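Local coordinates for protein DNA-entry nuclease (Competence-specific nuclease) (Streptococcus agalactiae ILRI112, PDB 4QGO) that probably cleaves DNA, and perhaps RNA, without sequence specificity, as a streptococcal virulence-factor nuclease whose catalytic domain has a beta-beta-alpha (His-Me finger) active site, at residues A[31-36]-A[202-207]; A[175-180]-A[188-193]; A[74-79]-A[114-119]; A[47-52]-A[167-172]. The protein carries 1 engineered substitution. All coordinates share one frame; numbering follows the deposited sequence. Where two conformers were deposited one is given.

Interaction 1: residues A[31-36]-A[202-207]; sequences NGIYEL and FNVAIP
I33 presses its CG2 methyl against CD1 of I206 at 3.6 Å, the two side chains lying side by side and pointing the same way. Its other arm starts between the backbone N and the carbonyl carbon (chi1 56°), which carries CD1 along the sheet to CG1 of V204, 4.1 Å away. Branched residues suit this face, where Y156 of helix 153-165 packs on all three. The opposite face, turned to helix 12-22, is filled differently. There the single methyl of A205 is the low point between two larger neighbours: its CB lies 4.3 Å from CB of Y34 and 4.2 Å from CD1 of L36. P207 fits its ring into the corner where 31-36 turns into its strand, with CG at the edge of the Y34 ring, 4.0 Å from CD2, and CD 3.7 Å from the carbonyl oxygen of G32. G32 itself has a phi of 87°, which a residue without a side chain adopts without crowding the N31 carbonyl. At the far end L36 crosses N203 at about a right angle, its CD1 3.6 Å from OD1 of N203, an oxygen that accepts a hydrogen bond from NE2 of H190. Under these fillings runs the antiparallel pairing of strands 33-36 and 201-207, neighbours in the large central sheet. Y34 and A205 form a hydrogen-bonded pair, its shorter bond being A205 N to Y34 O at 2.8 Å, and L36 N gives a third bond to N203 O. Nearly straight backbone bonds thus hold the strands together, while the side-chain contacts are mainly hydrocarbon, with N203 the polar exception.

Interaction 2: residues A[175-180]-A[188-193]; sequences TPLYRN and AMHLEA
A188 begins the pairing by accepting L177 N at its carbonyl oxygen, 2.9 Å away, while its small CB leaves the neighbouring position to CD1 of L177. M189 comes next, its flexible chain bent at chi2 and chi3 so that SD curls against CA of P176 at 3.9 Å. Proline suits this position because P176 and M189 form a non-hydrogen-bonded pair, in which its missing N-H costs no bond to M189. H190 returns to a hydrogen-bonded pair: its O takes T175 N at 2.8 Å, and its N bonds back to T175 O at 2.9 Å. With CG anti to the backbone N (chi1 -174°), its ring swings outward and leaves CB facing CD2 of L177 at 3.9 Å. E192 brings OE2 to 3.3 Å above one face of the H190 ring, toward its rim. A water on that same face lies 2.8 Å from OG1 of T175 and within hydrogen-bonding distance of O of H190 and OE2 of E192. Strands 170-177 and 188-195 thus make an antiparallel beta hairpin with mixed chemistry: L177 packs on helix 12-22 at the apolar end, whereas the T175-E192 end is polar and holds a bridging water, OE1 of E192 being taken by R173 and T41 while OE2 faces the water.

Interaction 3: residues A[74-79]-A[114-119]; sequences IRQYQN and IAYALA. With SO4 (sulfate ion), chain E.
The carbonyl oxygen of A117 is held by two donors of 74-79 that arrive from opposite faces of its plane, neither of them on a lone pair. One is the backbone N of Q76, at 2.9 Å and nearly straight; the other is NH1 of R75, at 3.0 Å and more bent. R75 can reach it because its chain bends at chi2 (80°), folding the guanidinium back over the helical turn 116-119 until NH1 also lies 3.5 Å from CB of A117. A residue as small as alanine suits this close approach. NE of R75 makes a salt bridge with D165 on helix 153-165, and Y77, whose OH bonds to the same carboxylate, places CE1 over one guanidinium face, toward its rim. In the chain the short helix comes between the antiparallel strands 108-112 and 135-139, which with helix 140-144 are consistent with the beta-beta-alpha finger of these nucleases. Loop 74-79 packs on the connection between those two strands. Q76 lies obliquely across Y116, its CG 3.4 Å from CE2, with the amide and ring planes 26° apart. The amide is turned by a bond from Q78 N to OE1 of Q76, 3.0 Å, which closes the loop on itself. I74 adds an apolar touch, CD1 to CB of A119 at 4.2 Å. At the outer end the hydroxyl of Y116 donates to O2 of a sulfate, 2.8 Å away at the ring edge, an ion probably from the crystallisation liquor that is also bound by the backbone N of R81.

Interaction 4: residues A[47-52]-A[167-172]; sequences VNVKAY and NKRVRY. With SO4 (sulfate ion), chain C.
R169 grips V49 end-on, both terminal nitrogens converging on one carbonyl oxygen: NH2 lies 2.7 Å from V49 O and NH1 3.0 Å from it, with the oxygen only 6° out of the guanidinium plane. NH2 is shared with V47, whose O lies 2.9 Å away in a weaker, bent bond. Two carbonyls can face one arginine because N48 is the centre of an inverse gamma turn, with a weak bond from V49 N to V47 O. Bends at chi2 and chi3 (chi3 -70°) bring the guanidinium round to them. Two residues on, R171 offers a face instead of an edge: OH of Y52 sits 3.5 Å from CZ of R171, over the centre of the group, and the ring and guanidinium planes are 59° apart. Strand 170-177 and Y52 belong to one sheet, but strand 66-70 runs between them, so these long side chains reach across it, both over M69. Further out, R169 NH1 makes a salt bridge with D71, and R171 NH1 bonds to N67 and A68. NH2 of R171 has a weak bond to O4 of a sulfate, which R173 and N67 also hold. The approach to R169 follows a Schellman motif at N167 that ends helix 153-165.

Interactions 1, 2 and 4 all reach the seven-stranded antiparallel sheet, whereas interaction 3 joins a loop to the connection within the probable finger. Interactions 1 and 2 are adjacent, centres about 10 Å apart, and joined by the backbone pair V204 O and L191 N at 2.8 Å. Interaction 4 uses the same strand 170-177 as interaction 2 but lies near its other end, about 21 Å away between centres; A193 CB touches R171 O at 4.0 Å. Interactions 3 and 4, about 14 Å apart between centres, meet where I74 CD1 packs on A51 CB at 3.9 Å. Interaction 3 is the nearest in sequence to the probable beta-beta-alpha active site, which carries no metal here.

Interaction 1: residues A[31-36]-A[202-207]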
# COMPACT_ATOMS: atom_id res chain seq x y z
N ASN A 31 14.40 5.05 6.20
CA ASN A 31 13.25 5.80 6.70
C ASN A 31 12.06 4.90 7.01
O ASN A 31 10.92 5.30 6.76
CB ASN A 31 12.80 6.85 5.68
CG ASN A 31 13.87 7.88 5.37
OD1 ASN A 31 14.31 8.02 4.23
ND2 ASN A 31 14.26 8.64 6.39
N GLY A 32 12.31 3.69 7.48
CA GLY A 32 11.23 2.82 7.89
C GLY A 32 10.62 1.96 6.79
O GLY A 32 9.76 1.14 7.05
N ILE A 33 11.09 2.13 5.56
CA ILE A 33 10.53 1.37 4.44
C ILE A 33 11.65 0.72 3.63
O ILE A 33 12.83 0.95 3.90
CB ILE A 33 9.58 2.24 3.57
CG1 ILE A 33 10.26 3.52 3.05
CG2 ILE A 33 8.37 2.66 4.42
CD1 ILE A 33 11.24 3.32 1.89
N TYR A 34 11.30 -0.10 2.64
CA TYR A 34 12.29 -0.64 1.72
C TYR A 34 12.19 0.05 0.37
O TYR A 34 11.15 -0.02 -0.29
CB TYR A 34 12.15 -2.16 1.57
CG TYR A 34 12.66 -2.93 2.76
CD1 TYR A 34 13.99 -3.29 2.85
CD2 TYR A 34 11.81 -3.29 3.79
CE1 TYR A 34 14.47 -3.98 3.96
CE2 TYR A 34 12.27 -3.98 4.90
CZ TYR A 34 13.60 -4.32 4.97
OH TYR A 34 14.08 -5.01 6.07
N GLU A 35 13.27 0.72 -0.01
CA GLU A 35 13.41 1.26 -1.34
C GLU A 35 13.82 0.08 -2.22
O GLU A 35 14.74 -0.67 -1.86
CB GLU A 35 14.49 2.34 -1.34
CG GLU A 35 14.72 3.02 -2.67
CD GLU A 35 15.87 4.01 -2.62
OE1 GLU A 35 16.45 4.30 -3.69
OE2 GLU A 35 16.22 4.48 -1.52
N LEU A 36 13.14 -0.09 -3.36
CA LEU A 36 13.41 -1.21 -4.25
C LEU A 36 14.01 -0.71 -5.55
O LEU A 36 13.58 0.31 -6.08
CB LEU A 36 12.10 -1.93 -4.60
CG LEU A 36 11.21 -2.32 -3.42
CD1 LEU A 36 9.99 -3.06 -3.94
CD2 LEU A 36 11.98 -3.15 -2.41
N PHE A 202 9.00 6.55 -7.80
CA PHE A 202 9.42 5.75 -6.65
C PHE A 202 9.02 4.29 -6.81
O PHE A 202 8.14 3.95 -7.60
CB PHE A 202 8.94 6.34 -5.30
CG PHE A 202 7.44 6.46 -5.14
CD1 PHE A 202 6.65 5.33 -4.92
CD2 PHE A 202 6.83 7.70 -5.15
CE1 PHE A 202 5.29 5.45 -4.74
CE2 PHE A 202 5.46 7.83 -4.96
CZ PHE A 202 4.69 6.70 -4.75
N ASN A 203 9.68 3.43 -6.03
CA ASN A 203 9.42 2.00 -6.03
C ASN A 203 9.78 1.54 -4.63
O ASN A 203 10.96 1.44 -4.28
CB ASN A 203 10.29 1.30 -7.09
CG ASN A 203 9.89 -0.15 -7.30
OD1 ASN A 203 9.14 -0.71 -6.51
ND2 ASN A 203 10.39 -0.75 -8.37
N VAL A 204 8.76 1.29 -3.82
CA VAL A 204 8.98 0.97 -2.41
C VAL A 204 8.09 -0.17 -1.93
O VAL A 204 7.03 -0.46 -2.51
CB VAL A 204 8.71 2.20 -1.50
CG1 VAL A 204 9.63 3.39 -1.85
CG2 VAL A 204 7.26 2.61 -1.59
N ALA A 205 8.53 -0.82 -0.86
CA ALA A 205 7.69 -1.76 -0.13
C ALA A 205 7.51 -1.22 1.28
O ALA A 205 8.48 -0.97 1.97
CB ALA A 205 8.33 -3.14 -0.09
N ILE A 206 6.25 -1.02 1.68
CA ILE A 206 5.92 -0.54 3.01
C ILE A 206 5.62 -1.75 3.88
O ILE A 206 4.60 -2.41 3.67
CB ILE A 206 4.64 0.33 2.99
CG1 ILE A 206 4.68 1.37 1.86
CG2 ILE A 206 4.41 0.96 4.37
CD1 ILE A 206 5.75 2.39 2.00
N PRO A 207 6.50 -2.05 4.85
CA PRO A 207 6.23 -3.25 5.66
C PRO A 207 4.89 -3.13 6.40
O PRO A 207 4.57 -2.07 6.96
CB PRO A 207 7.41 -3.28 6.65
CG PRO A 207 8.52 -2.52 5.90
CD PRO A 207 7.78 -1.41 5.21

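Interaction 2: residues A[175-180]-A[188-193]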
# COMPACT_ATOMS: atom_id res chain seq x y z
N THR A 175 0.59 -3.13 -5.06
CA THR A 175 0.48 -4.58 -5.02
C THR A 175 0.70 -5.08 -3.61
O THR A 175 1.80 -4.95 -3.08
CB THR A 175 1.52 -5.24 -5.94
OG1 THR A 175 1.46 -4.65 -7.25
CG2 THR A 175 1.27 -6.74 -6.05
N PRO A 176 -0.33 -5.65 -2.98
CA PRO A 176 -0.11 -6.33 -1.70
C PRO A 176 0.83 -7.52 -1.91
O PRO A 176 0.63 -8.30 -2.86
CB PRO A 176 -1.51 -6.83 -1.31
CG PRO A 176 -2.47 -5.99 -2.14
CD PRO A 176 -1.74 -5.73 -3.42
N LEU A 177 1.85 -7.63 -1.06
CA LEU A 177 2.79 -8.75 -1.14
C LEU A 177 2.44 -9.80 -0.08
O LEU A 177 2.38 -9.47 1.11
CB LEU A 177 4.23 -8.26 -0.97
CG LEU A 177 4.70 -7.16 -1.92
CD1 LEU A 177 6.17 -6.84 -1.67
CD2 LEU A 177 4.46 -7.56 -3.37
N TYR A 178 2.17 -11.02 -0.53
CA TYR A 178 1.83 -12.14 0.36
C TYR A 178 3.00 -13.13 0.40
O TYR A 178 3.70 -13.31 -0.60
CB TYR A 178 0.57 -12.87 -0.11
CG TYR A 178 -0.66 -11.97 -0.19
CD1 TYR A 178 -1.44 -11.73 0.93
CD2 TYR A 178 -1.03 -11.37 -1.39
CE1 TYR A 178 -2.56 -10.91 0.87
CE2 TYR A 178 -2.15 -10.55 -1.46
CZ TYR A 178 -2.91 -10.32 -0.33
OH TYR A 178 -4.01 -9.51 -0.41
N ARG A 179 3.22 -13.76 1.55
CA ARG A 179 4.34 -14.69 1.72
C ARG A 179 4.15 -15.95 0.89
O ARG A 179 5.12 -16.62 0.53
CB ARG A 179 4.47 -15.15 3.17
CG ARG A 179 4.86 -14.07 4.17
CD ARG A 179 5.05 -14.69 5.55
NE ARG A 179 3.86 -15.41 5.98
CZ ARG A 179 3.82 -16.23 7.02
NH1 ARG A 179 4.91 -16.44 7.75
NH2 ARG A 179 2.69 -16.85 7.34
N ASN A 180 2.89 -16.27 0.64
CA ASN A 180 2.51 -17.53 0.04
C ASN A 180 1.10 -17.41 -0.52
O ASN A 180 0.47 -16.35 -0.45
CB ASN A 180 2.59 -18.65 1.08
CG ASN A 180 1.75 -18.36 2.30
OD1 ASN A 180 0.57 -18.02 2.20
ND2 ASN A 180 2.36 -18.48 3.48
N ALA A 188 3.56 -6.81 3.23
CA ALA A 188 4.02 -5.50 2.80
C ALA A 188 3.14 -4.99 1.69
O ALA A 188 2.41 -5.75 1.06
CB ALA A 188 5.47 -5.58 2.30
N MET A 189 3.20 -3.68 1.47
CA MET A 189 2.50 -3.07 0.35
C MET A 189 3.52 -2.49 -0.63
O MET A 189 4.31 -1.62 -0.28
CB MET A 189 1.53 -1.98 0.84
CG MET A 189 0.42 -2.51 1.74
SD MET A 189 -0.83 -3.46 0.84
CE MET A 189 -1.80 -2.13 0.15
N HIS A 190 3.50 -2.99 -1.87
CA HIS A 190 4.42 -2.52 -2.90
C HIS A 190 3.80 -1.33 -3.62
O HIS A 190 2.74 -1.46 -4.23
CB HIS A 190 4.67 -3.68 -3.88
CG HIS A 190 5.72 -3.40 -4.92
ND1 HIS A 190 5.94 -4.26 -5.97
CD2 HIS A 190 6.61 -2.39 -5.06
CE1 HIS A 190 6.91 -3.79 -6.73
NE2 HIS A 190 7.34 -2.66 -6.19
N LEU A 191 4.44 -0.16 -3.54
CA LEU A 191 3.94 1.04 -4.22
C LEU A 191 4.92 1.50 -5.28
O LEU A 191 6.11 1.64 -5.00
CB LEU A 191 3.75 2.21 -3.23
CG LEU A 191 3.21 1.92 -1.84
CD1 LEU A 191 3.18 3.20 -1.02
CD2 LEU A 191 1.82 1.32 -1.93
N GLU A 192 4.41 1.76 -6.49
CA GLU A 192 5.21 2.22 -7.62
C GLU A 192 4.51 3.42 -8.24
O GLU A 192 3.29 3.40 -8.44
CB GLU A 192 5.33 1.12 -8.65
CG GLU A 192 6.04 -0.12 -8.16
CD GLU A 192 5.97 -1.22 -9.19
OE1 GLU A 192 6.78 -1.19 -10.14
OE2 GLU A 192 5.10 -2.10 -9.06
N ALA A 193 5.27 4.46 -8.57
CA ALA A 193 4.68 5.65 -9.20
C ALA A 193 5.66 6.29 -10.17
O ALA A 193 6.87 6.29 -9.94
CB ALA A 193 4.24 6.66 -8.14
O HOH W 1 3.22 -2.51 -7.06

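Interaction 3: residues A[74-79]-A[114-119]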
# COMPACT_ATOMS: atom_id res chain seq x y z
N ILE A 74 -9.89 12.61 -12.03
CA ILE A 74 -10.43 11.62 -11.10
C ILE A 74 -10.04 11.88 -9.64
O ILE A 74 -10.48 11.17 -8.74
CB ILE A 74 -10.11 10.16 -11.50
CG1 ILE A 74 -8.60 9.89 -11.47
CG2 ILE A 74 -10.68 9.87 -12.88
CD1 ILE A 74 -8.27 8.41 -11.65
N ARG A 75 -9.24 12.92 -9.43
CA ARG A 75 -8.88 13.39 -8.10
C ARG A 75 -10.13 13.79 -7.33
O ARG A 75 -11.03 14.44 -7.87
CB ARG A 75 -7.94 14.59 -8.26
CG ARG A 75 -7.49 15.23 -6.96
CD ARG A 75 -6.34 14.50 -6.27
NE ARG A 75 -5.78 15.38 -5.25
CZ ARG A 75 -6.25 15.50 -4.01
NH1 ARG A 75 -7.27 14.75 -3.59
NH2 ARG A 75 -5.68 16.37 -3.18
N GLN A 76 -10.19 13.39 -6.06
CA GLN A 76 -11.34 13.68 -5.22
C GLN A 76 -10.93 14.52 -4.01
O GLN A 76 -10.28 14.02 -3.09
CB GLN A 76 -12.00 12.37 -4.78
CG GLN A 76 -13.13 12.51 -3.77
CD GLN A 76 -14.33 13.29 -4.29
OE1 GLN A 76 -14.27 14.50 -4.47
NE2 GLN A 76 -15.44 12.58 -4.51
N TYR A 77 -11.31 15.79 -4.04
CA TYR A 77 -10.97 16.73 -2.97
C TYR A 77 -12.02 16.71 -1.87
O TYR A 77 -11.74 17.12 -0.74
CB TYR A 77 -10.83 18.15 -3.53
CG TYR A 77 -9.69 18.31 -4.51
CD1 TYR A 77 -8.37 18.30 -4.07
CD2 TYR A 77 -9.93 18.48 -5.86
CE1 TYR A 77 -7.31 18.45 -4.96
CE2 TYR A 77 -8.89 18.63 -6.76
CZ TYR A 77 -7.59 18.62 -6.30
OH TYR A 77 -6.55 18.76 -7.20
N GLN A 78 -13.21 16.23 -2.20
CA GLN A 78 -14.33 16.31 -1.26
C GLN A 78 -14.39 15.10 -0.36
O GLN A 78 -13.74 14.08 -0.61
CB GLN A 78 -15.66 16.43 -2.01
CG GLN A 78 -15.69 17.55 -3.03
CD GLN A 78 -17.10 17.89 -3.46
OE1 GLN A 78 -17.57 17.44 -4.50
NE2 GLN A 78 -17.79 18.68 -2.64
N ASN A 79 -15.16 15.21 0.71
CA ASN A 79 -15.46 14.06 1.54
C ASN A 79 -16.53 13.21 0.89
O ASN A 79 -17.30 13.70 0.04
CB ASN A 79 -15.94 14.53 2.90
CG ASN A 79 -14.84 15.15 3.72
OD1 ASN A 79 -13.66 14.81 3.55
ND2 ASN A 79 -15.20 16.06 4.61
N ILE A 114 -5.70 1.72 -3.42
CA ILE A 114 -5.78 3.00 -4.12
C ILE A 114 -6.63 3.96 -3.30
O ILE A 114 -7.81 3.72 -3.07
CB ILE A 114 -6.41 2.84 -5.52
CG1 ILE A 114 -5.71 1.73 -6.32
CG2 ILE A 114 -6.34 4.15 -6.28
CD1 ILE A 114 -4.27 2.03 -6.68
N ALA A 115 -6.01 5.05 -2.84
CA ALA A 115 -6.64 6.02 -1.95
C ALA A 115 -7.85 6.74 -2.53
O ALA A 115 -7.88 7.09 -3.72
CB ALA A 115 -5.61 7.04 -1.46
N TYR A 116 -8.83 6.97 -1.67
CA TYR A 116 -10.04 7.70 -2.03
C TYR A 116 -9.71 9.05 -2.65
O TYR A 116 -10.28 9.43 -3.67
CB TYR A 116 -10.92 7.88 -0.79
CG TYR A 116 -12.20 8.63 -1.07
CD1 TYR A 116 -13.26 8.01 -1.71
CD2 TYR A 116 -12.35 9.97 -0.73
CE1 TYR A 116 -14.43 8.68 -1.99
CE2 TYR A 116 -13.52 10.65 -1.00
CZ TYR A 116 -14.55 10.00 -1.64
OH TYR A 116 -15.73 10.66 -1.92
N ALA A 117 -8.79 9.79 -2.04
CA ALA A 117 -8.47 11.12 -2.53
C ALA A 117 -7.87 11.09 -3.94
O ALA A 117 -7.98 12.04 -4.69
CB ALA A 117 -7.53 11.84 -1.58
N LEU A 118 -7.24 9.97 -4.30
CA LEU A 118 -6.56 9.89 -5.58
C LEU A 118 -7.48 9.53 -6.74
O LEU A 118 -7.28 9.99 -7.86
CB LEU A 118 -5.38 8.92 -5.53
CG LEU A 118 -4.29 9.27 -4.52
CD1 LEU A 118 -3.22 8.18 -4.50
CD2 LEU A 118 -3.66 10.63 -4.86
N ALA A 119 -8.51 8.73 -6.46
CA ALA A 119 -9.29 8.18 -7.55
C ALA A 119 -10.79 8.16 -7.29
O ALA A 119 -11.56 7.58 -8.06
CB ALA A 119 -8.81 6.80 -7.85
S SO4 E . -19.13 9.27 -2.55
O1 SO4 E . -19.22 8.57 -1.27
O2 SO4 E . -17.77 9.16 -3.07
O3 SO4 E . -20.07 8.68 -3.50
O4 SO4 E . -19.48 10.68 -2.35

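Interaction 4: residues A[47-52]-A[167-172]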
# COMPACT_ATOMS: atom_id res chain seq x y z
N VAL A 47 1.59 7.56 -21.79
CA VAL A 47 0.56 6.87 -22.56
C VAL A 47 -0.66 7.78 -22.69
O VAL A 47 -1.09 8.39 -21.71
CB VAL A 47 0.17 5.52 -21.92
CG1 VAL A 47 1.32 4.54 -21.99
CG2 VAL A 47 -0.24 5.71 -20.48
N ASN A 48 -1.19 7.90 -23.90
CA ASN A 48 -2.36 8.75 -24.10
C ASN A 48 -3.64 7.98 -23.80
O ASN A 48 -4.42 7.65 -24.70
CB ASN A 48 -2.38 9.32 -25.52
CG ASN A 48 -3.43 10.39 -25.69
OD1 ASN A 48 -3.70 11.16 -24.76
ND2 ASN A 48 -4.06 10.43 -26.86
N VAL A 49 -3.84 7.68 -22.52
CA VAL A 49 -5.02 6.96 -22.09
C VAL A 49 -5.78 7.73 -21.03
O VAL A 49 -5.20 8.50 -20.25
CB VAL A 49 -4.69 5.54 -21.56
CG1 VAL A 49 -4.03 4.70 -22.66
CG2 VAL A 49 -3.81 5.64 -20.34
N LYS A 50 -7.09 7.50 -20.99
CA LYS A 50 -7.98 8.10 -20.02
C LYS A 50 -7.60 7.66 -18.61
O LYS A 50 -7.21 6.51 -18.41
CB LYS A 50 -9.41 7.68 -20.33
CG LYS A 50 -10.44 8.28 -19.46
CD LYS A 50 -11.82 8.02 -20.06
CE LYS A 50 -12.03 6.56 -20.40
NZ LYS A 50 -12.47 5.75 -19.23
N ALA A 51 -7.68 8.58 -17.65
CA ALA A 51 -7.45 8.23 -16.25
C ALA A 51 -8.35 7.07 -15.84
O ALA A 51 -9.50 6.97 -16.28
CB ALA A 51 -7.69 9.44 -15.37
N TYR A 52 -7.83 6.19 -14.98
CA TYR A 52 -8.57 5.00 -14.57
C TYR A 52 -8.02 4.42 -13.28
O TYR A 52 -6.90 4.74 -12.88
CB TYR A 52 -8.49 3.91 -15.65
CG TYR A 52 -7.10 3.28 -15.79
CD1 TYR A 52 -6.15 3.83 -16.64
CD2 TYR A 52 -6.75 2.15 -15.06
CE1 TYR A 52 -4.87 3.27 -16.76
CE2 TYR A 52 -5.46 1.59 -15.17
CZ TYR A 52 -4.54 2.16 -16.03
OH TYR A 52 -3.26 1.61 -16.14
N ASN A 167 -0.83 19.31 -11.40
CA ASN A 167 -1.23 18.99 -12.77
C ASN A 167 -0.38 17.93 -13.47
O ASN A 167 -0.26 17.92 -14.69
CB ASN A 167 -1.31 20.26 -13.63
CG ASN A 167 -2.26 21.28 -13.05
OD1 ASN A 167 -3.39 20.95 -12.68
ND2 ASN A 167 -1.82 22.53 -12.96
N LYS A 168 0.21 17.04 -12.69
CA LYS A 168 0.97 15.94 -13.26
C LYS A 168 0.08 14.73 -13.53
O LYS A 168 -0.95 14.55 -12.87
CB LYS A 168 2.14 15.55 -12.35
CG LYS A 168 3.09 16.72 -12.11
CD LYS A 168 4.35 16.26 -11.42
CE LYS A 168 5.19 17.46 -11.00
NZ LYS A 168 5.51 18.34 -12.17
N ARG A 169 0.47 13.94 -14.51
CA ARG A 169 -0.15 12.65 -14.80
C ARG A 169 0.71 11.58 -14.14
O ARG A 169 1.91 11.50 -14.40
CB ARG A 169 -0.19 12.39 -16.30
CG ARG A 169 -1.20 13.23 -17.06
CD ARG A 169 -2.46 12.43 -17.36
NE ARG A 169 -2.23 11.40 -18.36
CZ ARG A 169 -3.15 10.55 -18.79
NH1 ARG A 169 -4.39 10.57 -18.29
NH2 ARG A 169 -2.83 9.65 -19.70
N VAL A 170 0.11 10.78 -13.27
CA VAL A 170 0.88 9.81 -12.50
C VAL A 170 0.38 8.39 -12.75
O VAL A 170 -0.76 8.06 -12.44
CB VAL A 170 0.86 10.12 -10.99
CG1 VAL A 170 1.73 9.10 -10.25
CG2 VAL A 170 1.38 11.53 -10.74
N ARG A 171 1.24 7.56 -13.34
CA ARG A 171 0.98 6.13 -13.47
C ARG A 171 1.35 5.48 -12.13
O ARG A 171 2.39 5.78 -11.56
CB ARG A 171 1.80 5.57 -14.63
CG ARG A 171 1.62 4.09 -14.90
CD ARG A 171 0.24 3.74 -15.50
NE ARG A 171 0.25 2.32 -15.83
CZ ARG A 171 0.01 1.34 -14.96
NH1 ARG A 171 -0.35 1.62 -13.71
NH2 ARG A 171 0.10 0.08 -15.35
N TYR A 172 0.47 4.62 -11.61
CA TYR A 172 0.53 4.17 -10.21
C TYR A 172 0.17 2.70 -10.15
O TYR A 172 -0.78 2.25 -10.81
CB TYR A 172 -0.49 4.99 -9.42
CG TYR A 172 -0.47 4.92 -7.89
CD1 TYR A 172 0.72 5.02 -7.17
CD2 TYR A 172 -1.66 4.84 -7.18
CE1 TYR A 172 0.71 4.98 -5.78
CE2 TYR A 172 -1.67 4.82 -5.79
CZ TYR A 172 -0.49 4.90 -5.10
OH TYR A 172 -0.49 4.88 -3.71
S SO4 C . 0.56 -4.15 -15.09
O1 SO4 C . 0.17 -4.80 -13.84
O2 SO4 C . -0.53 -4.23 -16.05
O3 SO4 C . 1.74 -4.80 -15.66
O4 SO4 C . 0.86 -2.75 -14.85